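Local coordinates for protein CG8862 (Drosophila melanogaster, PDB 3ISM) that probably cleaves DNA and RNA as a magnesium-dependent mitochondrial endonuclease of the DNA/RNA non-specific family, and is blocked by a dedicated protein inhibitor, at residues I22-F27 and V195-D200; H36-L41 and G106-H111; R45-P50 and V174-I179. All blocks are in the same frame, centred on the assembly; numbering follows the deposited sequence.

Contact 1: residues I22-F27 and V195-D200; sequences IMKYGF and VGESAD
Lys24 and Tyr25, neighbours in a type I beta turn running from Met23 to Gly26, both reach the carboxylate of Glu197 at the end of strand 189-197, in the mixed beta sheet of this ββα-metal (His-Me finger) nuclease. The turn follows helix 16-22 and is closed by the backbone bond from Gly26 N to Met23 O. Both donors converge on one oxygen. Lys24 NZ makes a salt bridge to Glu197 OE2 at 2.9 Å, and Tyr25 OH donates a short hydrogen bond of 2.6 Å to the same Glu197 OE2. The ammonium group lies on the syn side of the carboxylate and the phenol on the anti side; the two approach from the same face of its plane, the phenol tilted 32° out of it. The oxygen sits at the hydroxyl edge of the tyrosine, near the ring plane, while the carboxylate stands almost upright to that ring at 85°. With CG anti to the backbone N (chi1 178°) and every later torsion extended, Lys24 runs straight over one face of its neighbour's ring, its CG 4.0 Å above the centre of Tyr25. Glu197 is likewise extended beyond CG and comes from the opposite direction. A glutamine here would remove the negative charge, which would probably leave the Lys24 ammonium without its ionic mate and weaken the hold on the Tyr25 hydroxyl. Beyond the two segments, the Tyr25 ring meets Tyr155 of strand 153-161 edge-to-face, and Leu203 of strand 203-211 packs against both Tyr25 and Glu197. Behind the polar end, Tyr25 CE1 meets Val195 CG1 at 4.4 Å, obliquely to the ring.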
loop_
_atom_site.group_PDB
_atom_site.type_symbol
_atom_site.label_atom_id
_atom_site.label_comp_id
_atom_site.label_asym_id
_atom_site.label_seq_id
_atom_site.Cartn_x
_atom_site.Cartn_y
_atom_site.Cartn_z
ATOM N N ILE B 22 -11.680 23.329 -7.904
ATOM C CA ILE B 22 -11.902 22.005 -7.322
ATOM C C ILE B 22 -10.997 21.795 -6.102
ATOM O O ILE B 22 -11.479 21.369 -5.046
ATOM C CB ILE B 22 -11.716 20.861 -8.368
ATOM C CG1 ILE B 22 -12.832 20.911 -9.412
ATOM C CG2 ILE B 22 -11.700 19.492 -7.698
ATOM C CD1 ILE B 22 -12.481 20.206 -10.718
ATOM N N MET B 23 -9.715 22.150 -6.239
ATOM C CA MET B 23 -8.714 21.928 -5.188
ATOM C C MET B 23 -8.521 23.132 -4.271
ATOM O O MET B 23 -7.428 23.352 -3.748
ATOM C CB MET B 23 -7.361 21.531 -5.794
ATOM C CG MET B 23 -7.413 20.357 -6.774
ATOM S SD MET B 23 -8.225 18.865 -6.132
ATOM C CE MET B 23 -7.139 18.410 -4.784
ATOM N N LYS B 24 -9.586 23.899 -4.084
ATOM C CA LYS B 24 -9.629 25.058 -3.190
ATOM C C LYS B 24 -9.026 24.823 -1.792
ATOM O O LYS B 24 -8.307 25.673 -1.259
ATOM C CB LYS B 24 -11.086 25.491 -3.034
ATOM C CG LYS B 24 -11.312 26.656 -2.091
ATOM C CD LYS B 24 -12.751 27.115 -2.169
ATOM C CE LYS B 24 -13.061 28.153 -1.140
ATOM N NZ LYS B 24 -14.418 28.717 -1.389
ATOM N N TYR B 25 -9.342 23.675 -1.206
ATOM C CA TYR B 25 -8.960 23.395 0.175
ATOM C C TYR B 25 -7.695 22.546 0.318
ATOM O O TYR B 25 -7.374 22.084 1.410
ATOM C CB TYR B 25 -10.141 22.778 0.926
ATOM C CG TYR B 25 -11.277 23.767 1.124
ATOM C CD1 TYR B 25 -12.524 23.561 0.534
ATOM C CD2 TYR B 25 -11.090 24.927 1.875
ATOM C CE1 TYR B 25 -13.562 24.477 0.698
ATOM C CE2 TYR B 25 -12.134 25.849 2.064
ATOM C CZ TYR B 25 -13.365 25.610 1.469
ATOM O OH TYR B 25 -14.390 26.506 1.640
ATOM N N GLY B 26 -6.974 22.352 -0.781
ATOM C CA GLY B 26 -5.687 21.664 -0.729
ATOM C C GLY B 26 -5.714 20.313 -1.398
ATOM O O GLY B 26 -6.785 19.798 -1.733
ATOM N N PHE B 27 -4.528 19.744 -1.588
ATOM C CA PHE B 27 -4.359 18.417 -2.162
ATOM C C PHE B 27 -4.166 17.359 -1.079
ATOM O O PHE B 27 -3.246 17.477 -0.282
ATOM C CB PHE B 27 -3.118 18.405 -3.080
ATOM C CG PHE B 27 -3.316 19.127 -4.391
ATOM C CD1 PHE B 27 -3.345 18.414 -5.584
ATOM C CD2 PHE B 27 -3.458 20.511 -4.432
ATOM C CE1 PHE B 27 -3.522 19.066 -6.810
ATOM C CE2 PHE B 27 -3.642 21.182 -5.653
ATOM C CZ PHE B 27 -3.674 20.445 -6.848
ATOM N N VAL B 195 -17.027 18.630 2.514
ATOM C CA VAL B 195 -17.219 19.922 3.157
ATOM C C VAL B 195 -18.248 20.723 2.378
ATOM O O VAL B 195 -18.092 20.934 1.178
ATOM C CB VAL B 195 -15.877 20.722 3.277
ATOM C CG1 VAL B 195 -16.116 22.218 3.549
ATOM C CG2 VAL B 195 -14.988 20.123 4.351
ATOM N N GLY B 196 -19.307 21.152 3.065
ATOM C CA GLY B 196 -20.302 22.045 2.482
ATOM C C GLY B 196 -20.117 23.459 2.991
ATOM O O GLY B 196 -19.806 23.668 4.166
ATOM N N GLU B 197 -20.298 24.426 2.097
ATOM C CA GLU B 197 -20.258 25.845 2.438
ATOM C C GLU B 197 -21.680 26.371 2.486
ATOM O O GLU B 197 -22.373 26.341 1.471
ATOM C CB GLU B 197 -19.490 26.634 1.376
ATOM C CG GLU B 197 -18.051 26.198 1.153
ATOM C CD GLU B 197 -17.382 26.968 0.026
ATOM O OE1 GLU B 197 -18.067 27.755 -0.659
ATOM O OE2 GLU B 197 -16.170 26.780 -0.187
ATOM N N SER B 198 -22.121 26.846 3.649
ATOM C CA SER B 198 -23.470 27.400 3.788
ATOM C C SER B 198 -23.528 28.814 3.227
ATOM O O SER B 198 -22.517 29.328 2.734
ATOM C CB SER B 198 -23.918 27.382 5.249
ATOM O OG SER B 198 -24.069 26.051 5.709
ATOM N N ALA B 199 -24.709 29.430 3.307
ATOM C CA ALA B 199 -24.953 30.782 2.805
ATOM C C ALA B 199 -24.083 31.796 3.536
ATOM O O ALA B 199 -23.358 32.572 2.902
ATOM C CB ALA B 199 -26.419 31.137 2.941
ATOM N N ASP B 200 -24.145 31.772 4.870
ATOM C CA ASP B 200 -23.165 32.480 5.695
ATOM C C ASP B 200 -21.832 31.793 5.480
ATOM O O ASP B 200 -21.753 30.821 4.729
ATOM C CB ASP B 200 -23.563 32.464 7.175
ATOM C CG ASP B 200 -24.178 31.140 7.608
ATOM O OD1 ASP B 200 -23.644 30.073 7.232
ATOM O OD2 ASP B 200 -25.199 31.172 8.330
#

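Contact 2: residues H36-L41 and G106-H111; sequences HSDYVL and GNHRLH
A buried histidine-carboxylate pair, next in sequence to an asparagine that lies near the metal site, joins the loop leading into strand 40-44 to the segment just before helix 112-116: His108 ND1 donates to Asp38 OD2 over 2.9 Å. The bond is nearly straight, with an N-H...O angle of 175°, and the oxygen lies in the plane of the imidazole, at its edge. The carboxylate is turned 88° to that ring, and ND1 meets it from above its plane. The other ring nitrogen, NE2, is bound to Glu55 of strand 49-57, which also takes the side-chain amide of Asn107; a carboxylate at each end fixes the rotation of the imidazole and would probably favour its protonated form. Asp38 is shared in turn, because its OD1 forms a salt bridge with Arg18 of helix 16-22.

In the His-Me finger fold of this family, strand 98-101 carries His101, the predicted proton acceptor, and 106-111 follows soon after it. The side chain of Asn107 lies about 5 Å from that of Glu141, a magnesium ligand seen in this protein, and Asn107 OD1 accepts from Arg145.

Two waters extend the grip on Asp38. One donates to Asp38 OD2 at 2.9 Å and accepts from Leu110 N; the second lies 2.6 Å from the same Asp38 OD2 and within hydrogen-bonding distance of Asn107 O. Tyr39 CB packs obliquely against the imidazole, 4.0 Å from His108 CE1, and the phenol is bonded to Glu117 O. The tyrosine and imidazole rings meet obliquely, their planes 40° apart and their centroids 5.7 Å apart.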
loop_
_atom_site.group_PDB
_atom_site.type_symbol
_atom_site.label_atom_id
_atom_site.label_comp_id
_atom_site.label_asym_id
_atom_site.label_seq_id
_atom_site.Cartn_x
_atom_site.Cartn_y
_atom_site.Cartn_z
ATOM N N HIS B 36 -9.044 16.057 -14.994
ATOM C CA HIS B 36 -10.002 15.956 -16.071
ATOM C C HIS B 36 -10.757 17.284 -16.108
ATOM O O HIS B 36 -10.412 18.225 -15.382
ATOM C CB HIS B 36 -10.910 14.729 -15.895
ATOM C CG HIS B 36 -10.171 13.435 -16.024
ATOM N ND1 HIS B 36 -9.963 12.813 -17.238
ATOM C CD2 HIS B 36 -9.530 12.679 -15.099
ATOM C CE1 HIS B 36 -9.253 11.714 -17.052
ATOM N NE2 HIS B 36 -8.970 11.614 -15.764
ATOM N N SER B 37 -11.756 17.371 -16.971
ATOM C CA SER B 37 -12.532 18.584 -17.130
ATOM C C SER B 37 -13.323 19.014 -15.898
ATOM O O SER B 37 -13.588 20.203 -15.734
ATOM C CB SER B 37 -13.482 18.445 -18.311
ATOM O OG SER B 37 -12.790 18.029 -19.477
ATOM N N ASP B 38 -13.718 18.068 -15.050
ATOM C CA ASP B 38 -14.584 18.403 -13.908
ATOM C C ASP B 38 -14.300 17.577 -12.656
ATOM O O ASP B 38 -15.077 17.604 -11.705
ATOM C CB ASP B 38 -16.070 18.316 -14.293
ATOM C CG ASP B 38 -16.976 19.141 -13.367
ATOM O OD1 ASP B 38 -16.606 20.285 -13.019
ATOM O OD2 ASP B 38 -18.076 18.655 -13.000
ATOM N N TYR B 39 -13.186 16.850 -12.651
ATOM C CA TYR B 39 -12.684 16.227 -11.421
ATOM C C TYR B 39 -11.169 16.092 -11.452
ATOM O O TYR B 39 -10.546 16.273 -12.501
ATOM C CB TYR B 39 -13.372 14.885 -11.115
ATOM C CG TYR B 39 -13.045 13.707 -12.023
ATOM C CD1 TYR B 39 -12.218 12.681 -11.581
ATOM C CD2 TYR B 39 -13.609 13.589 -13.290
ATOM C CE1 TYR B 39 -11.942 11.588 -12.382
ATOM C CE2 TYR B 39 -13.340 12.491 -14.097
ATOM C CZ TYR B 39 -12.510 11.499 -13.638
ATOM O OH TYR B 39 -12.223 10.399 -14.429
ATOM N N VAL B 40 -10.588 15.817 -10.291
ATOM C CA VAL B 40 -9.143 15.633 -10.161
ATOM C C VAL B 40 -8.878 14.222 -9.632
ATOM O O VAL B 40 -9.624 13.722 -8.794
ATOM C CB VAL B 40 -8.497 16.725 -9.255
ATOM C CG1 VAL B 40 -6.991 16.534 -9.148
ATOM C CG2 VAL B 40 -8.796 18.123 -9.802
ATOM N N LEU B 41 -7.832 13.580 -10.141
ATOM C CA LEU B 41 -7.545 12.189 -9.811
ATOM C C LEU B 41 -6.081 11.981 -9.447
ATOM O O LEU B 41 -5.202 12.394 -10.190
ATOM C CB LEU B 41 -7.915 11.301 -11.001
ATOM C CG LEU B 41 -7.672 9.787 -10.891
ATOM C CD1 LEU B 41 -8.944 9.067 -11.307
ATOM C CD2 LEU B 41 -6.534 9.345 -11.766
ATOM N N GLY B 106 -22.896 10.711 -12.291
ATOM C CA GLY B 106 -23.995 11.614 -11.955
ATOM C C GLY B 106 -23.597 12.927 -11.296
ATOM O O GLY B 106 -24.426 13.818 -11.112
ATOM N N ASN B 107 -22.338 13.044 -10.911
ATOM C CA ASN B 107 -21.833 14.269 -10.304
ATOM C C ASN B 107 -21.352 15.253 -11.378
ATOM O O ASN B 107 -20.859 16.347 -11.064
ATOM C CB ASN B 107 -20.649 13.931 -9.389
ATOM C CG ASN B 107 -21.027 13.027 -8.238
ATOM O OD1 ASN B 107 -22.195 12.926 -7.866
ATOM N ND2 ASN B 107 -20.029 12.378 -7.647
ATOM N N HIS B 108 -21.442 14.843 -12.645
ATOM C CA HIS B 108 -20.792 15.586 -13.736
ATOM C C HIS B 108 -21.657 15.689 -14.965
ATOM O O HIS B 108 -21.435 15.003 -15.957
ATOM C CB HIS B 108 -19.412 14.986 -14.046
ATOM C CG HIS B 108 -18.575 14.828 -12.825
ATOM N ND1 HIS B 108 -17.961 15.897 -12.208
ATOM C CD2 HIS B 108 -18.335 13.749 -12.043
ATOM C CE1 HIS B 108 -17.352 15.477 -11.112
ATOM N NE2 HIS B 108 -17.567 14.178 -10.987
ATOM N N ARG B 109 -22.636 16.583 -14.894
ATOM C CA ARG B 109 -23.671 16.663 -15.909
ATOM C C ARG B 109 -23.735 18.001 -16.636
ATOM O O ARG B 109 -24.700 18.272 -17.338
ATOM C CB ARG B 109 -25.025 16.348 -15.286
ATOM C CG ARG B 109 -25.204 14.886 -14.921
ATOM C CD ARG B 109 -26.390 14.772 -14.007
ATOM N NE ARG B 109 -26.906 13.417 -13.900
ATOM C CZ ARG B 109 -27.548 12.958 -12.829
ATOM N NH1 ARG B 109 -27.728 13.750 -11.774
ATOM N NH2 ARG B 109 -27.983 11.700 -12.803
ATOM N N LEU B 110 -22.703 18.824 -16.480
ATOM C CA LEU B 110 -22.619 20.074 -17.223
ATOM C C LEU B 110 -22.477 19.823 -18.726
ATOM O O LEU B 110 -23.004 20.579 -19.543
ATOM C CB LEU B 110 -21.459 20.929 -16.715
ATOM C CG LEU B 110 -21.615 21.521 -15.313
ATOM C CD1 LEU B 110 -20.317 22.184 -14.874
ATOM C CD2 LEU B 110 -22.807 22.500 -15.264
ATOM N N HIS B 111 -21.765 18.754 -19.081
ATOM C CA HIS B 111 -21.521 18.430 -20.483
ATOM C C HIS B 111 -21.263 16.939 -20.646
ATOM O O HIS B 111 -20.763 16.289 -19.725
ATOM C CB HIS B 111 -20.323 19.221 -21.017
ATOM C CG HIS B 111 -20.252 19.268 -22.513
ATOM N ND1 HIS B 111 -19.565 18.330 -23.258
ATOM C CD2 HIS B 111 -20.789 20.138 -23.404
ATOM C CE1 HIS B 111 -19.679 18.623 -24.542
ATOM N NE2 HIS B 111 -20.419 19.712 -24.659
HETATM O O HOH W 1 -20.010 18.490 -15.140
HETATM O O HOH W 2 -19.290 18.972 -10.682
#

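Contact 3: residues R45-P50 and V174-I179; sequences RRNRVP and VKYEVI
The turn between strands 40-44 and 49-57, a hairpin connection ending in a G1 beta bulge at Arg48 and Val49, meets strand 172-179 chiefly through one water at the phenol of Tyr176. That water accepts from Asn47 ND2 at 2.9 Å and is hydrogen-bonded to Tyr176 OH at 3.0 Å; a weak bond from Arg46 NH2 completes its neighbours in the two segments. Direct approaches are longer: Tyr176 OH is 3.6 Å from Asn47 OD1 and equally far from Arg46 NH1, and no direct hydrogen bond joins the segments. Both side chains cross the tyrosine at about a right angle. The amide plane of Asn47 stands 84° from the ring, whereas the Arg46 guanidinium, turned 50°, presents its edge to the hydroxyl. Arg46 gets there by starting with CG anti to the backbone N and bending at chi3 (71°), which brings one face of the guanidinium against Asn47 ND2, 3.8 Å from its plane and toward its rim.

Asn47 ND2 is held as well by Asp44 OD2, a bond that steadies the amide facing the water. Within the turn, Arg48 NH1 donates to Arg45 O at 2.8 Å, in the carbonyl plane, which ties the Arg48 guanidinium to the backbone three residues earlier.

Strand 184-185 borders the contact, its Ala185 touching both Asn47 and Tyr176 and making a backbone bond to Asn47. At the dimer interface, residues 174-178 pair antiparallel with a strand of the second subunit, another copy of this protein, and the three-stranded sheet containing 172-179 continues across the boundary.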
loop_
_atom_site.group_PDB
_atom_site.type_symbol
_atom_site.label_atom_id
_atom_site.label_comp_id
_atom_site.label_asym_id
_atom_site.label_seq_id
_atom_site.Cartn_x
_atom_site.Cartn_y
_atom_site.Cartn_z
ATOM N N ARG B 45 -0.503 3.702 -9.070
ATOM C CA ARG B 45 0.061 2.800 -10.084
ATOM C C ARG B 45 0.309 1.365 -9.599
ATOM O O ARG B 45 0.248 0.432 -10.392
ATOM C CB ARG B 45 1.344 3.372 -10.673
ATOM C CG ARG B 45 1.099 4.588 -11.562
ATOM C CD ARG B 45 2.406 5.184 -12.059
ATOM N NE ARG B 45 3.208 5.750 -10.976
ATOM C CZ ARG B 45 4.488 6.117 -11.107
ATOM N NH1 ARG B 45 5.118 5.954 -12.265
ATOM N NH2 ARG B 45 5.134 6.652 -10.083
ATOM N N ARG B 46 0.592 1.219 -8.310
ATOM C CA ARG B 46 0.836 -0.063 -7.684
ATOM C C ARG B 46 -0.451 -0.884 -7.585
ATOM O O ARG B 46 -0.447 -2.101 -7.795
ATOM C CB ARG B 46 1.371 0.171 -6.273
ATOM C CG ARG B 46 1.739 -1.133 -5.557
ATOM C CD ARG B 46 2.669 -0.897 -4.405
ATOM N NE ARG B 46 2.034 -0.240 -3.260
ATOM C CZ ARG B 46 1.207 -0.851 -2.403
ATOM N NH1 ARG B 46 0.891 -2.134 -2.534
ATOM N NH2 ARG B 46 0.685 -0.177 -1.393
ATOM N N ASN B 47 -1.554 -0.210 -7.271
ATOM C CA ASN B 47 -2.816 -0.893 -7.013
ATOM C C ASN B 47 -3.758 -0.877 -8.202
ATOM O O ASN B 47 -4.744 -1.611 -8.235
ATOM C CB ASN B 47 -3.466 -0.320 -5.753
ATOM C CG ASN B 47 -2.801 -0.855 -4.470
ATOM O OD1 ASN B 47 -2.426 -2.025 -4.410
ATOM N ND2 ASN B 47 -2.686 -0.012 -3.443
ATOM N N ARG B 48 -3.410 -0.067 -9.195
ATOM C CA ARG B 48 -4.177 0.058 -10.447
ATOM C C ARG B 48 -5.594 0.630 -10.226
ATOM O O ARG B 48 -6.528 0.271 -10.956
ATOM C CB ARG B 48 -4.197 -1.261 -11.242
ATOM C CG ARG B 48 -2.907 -1.601 -12.027
ATOM C CD ARG B 48 -1.775 -1.988 -11.118
ATOM N NE ARG B 48 -0.969 -3.121 -11.582
ATOM C CZ ARG B 48 0.356 -3.197 -11.447
ATOM N NH1 ARG B 48 1.032 -2.193 -10.906
ATOM N NH2 ARG B 48 1.015 -4.274 -11.872
ATOM N N VAL B 49 -5.720 1.512 -9.219
ATOM C CA VAL B 49 -6.961 2.234 -8.869
ATOM C C VAL B 49 -6.556 3.639 -8.380
ATOM O O VAL B 49 -5.376 3.899 -8.205
ATOM C CB VAL B 49 -7.767 1.512 -7.732
ATOM C CG1 VAL B 49 -8.121 0.089 -8.128
ATOM C CG2 VAL B 49 -7.001 1.500 -6.417
ATOM N N PRO B 50 -7.528 4.565 -8.192
ATOM C CA PRO B 50 -7.094 5.841 -7.613
ATOM C C PRO B 50 -6.548 5.733 -6.176
ATOM O O PRO B 50 -6.938 4.841 -5.439
ATOM C CB PRO B 50 -8.390 6.674 -7.590
ATOM C CG PRO B 50 -9.277 6.051 -8.603
ATOM C CD PRO B 50 -8.966 4.576 -8.535
ATOM N N VAL B 174 -3.054 -6.645 6.855
ATOM C CA VAL B 174 -3.868 -6.138 5.775
ATOM C C VAL B 174 -3.933 -7.247 4.715
ATOM O O VAL B 174 -2.890 -7.767 4.292
ATOM C CB VAL B 174 -3.255 -4.868 5.153
ATOM C CG1 VAL B 174 -3.974 -4.481 3.821
ATOM C CG2 VAL B 174 -3.275 -3.705 6.164
ATOM N N LYS B 175 -5.139 -7.618 4.291
ATOM C CA LYS B 175 -5.256 -8.557 3.174
ATOM C C LYS B 175 -6.315 -8.136 2.151
ATOM O O LYS B 175 -7.417 -7.739 2.518
ATOM C CB LYS B 175 -5.526 -9.958 3.692
ATOM C CG LYS B 175 -5.330 -11.057 2.665
ATOM C CD LYS B 175 -5.828 -12.354 3.218
ATOM C CE LYS B 175 -5.526 -13.494 2.280
ATOM N NZ LYS B 175 -6.105 -14.758 2.816
ATOM N N TYR B 176 -5.985 -8.214 0.868
ATOM C CA TYR B 176 -6.982 -7.906 -0.161
ATOM C C TYR B 176 -6.715 -8.681 -1.433
ATOM O O TYR B 176 -5.567 -8.990 -1.753
ATOM C CB TYR B 176 -7.066 -6.405 -0.447
ATOM C CG TYR B 176 -5.737 -5.750 -0.727
ATOM C CD1 TYR B 176 -4.965 -5.231 0.317
ATOM C CD2 TYR B 176 -5.227 -5.696 -2.020
ATOM C CE1 TYR B 176 -3.744 -4.653 0.079
ATOM C CE2 TYR B 176 -4.001 -5.115 -2.275
ATOM C CZ TYR B 176 -3.265 -4.585 -1.219
ATOM O OH TYR B 176 -2.043 -3.995 -1.456
ATOM N N GLU B 177 -7.801 -9.010 -2.128
ATOM C CA GLU B 177 -7.753 -9.707 -3.392
ATOM C C GLU B 177 -7.222 -8.742 -4.427
ATOM O O GLU B 177 -7.440 -7.524 -4.332
ATOM C CB GLU B 177 -9.149 -10.244 -3.778
ATOM C CG GLU B 177 -9.160 -11.017 -5.100
ATOM C CD GLU B 177 -10.502 -11.641 -5.478
ATOM O OE1 GLU B 177 -11.488 -11.579 -4.704
ATOM O OE2 GLU B 177 -10.561 -12.205 -6.586
ATOM N N VAL B 178 -6.463 -9.285 -5.375
ATOM C CA VAL B 178 -6.068 -8.546 -6.568
ATOM C C VAL B 178 -6.606 -9.333 -7.758
ATOM O O VAL B 178 -6.489 -10.561 -7.806
ATOM C CB VAL B 178 -4.530 -8.335 -6.666
ATOM C CG1 VAL B 178 -4.058 -7.345 -5.593
ATOM C CG2 VAL B 178 -3.762 -9.658 -6.559
ATOM N N ILE B 179 -7.229 -8.634 -8.700
ATOM C CA ILE B 179 -7.890 -9.311 -9.811
ATOM C C ILE B 179 -7.206 -9.100 -11.173
ATOM O O ILE B 179 -6.668 -8.035 -11.456
ATOM C CB ILE B 179 -9.409 -8.947 -9.886
ATOM C CG1 ILE B 179 -9.600 -7.434 -10.050
ATOM C CG2 ILE B 179 -10.141 -9.459 -8.638
ATOM C CD1 ILE B 179 -11.063 -7.007 -10.321
HETATM O O HOH W 3 -2.561 -1.152 -0.784
#

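Contact 2 is the most buried of the three and the nearest to the metal site; contact 1 is partly open to solvent, and contact 3 is buried beside the dimer interface. All three reach the large mixed sheet. Contacts 1 and 2 touch where Ile22 and Met23 pack on Val40, and Leu41 meets Pro50 between contacts 2 and 3, on the adjacent strands 40-44 and 49-57. Contacts 1 and 3, with centres about 30 Å apart, do not touch and lie on opposite sides of the chain's centre. Each turns on polar groups, but a salt bridge and a phenol hydrogen bond sharing one carboxylate oxygen serve contact 1, a histidine-carboxylate pair with waters contact 2, and a water bridge contact 3.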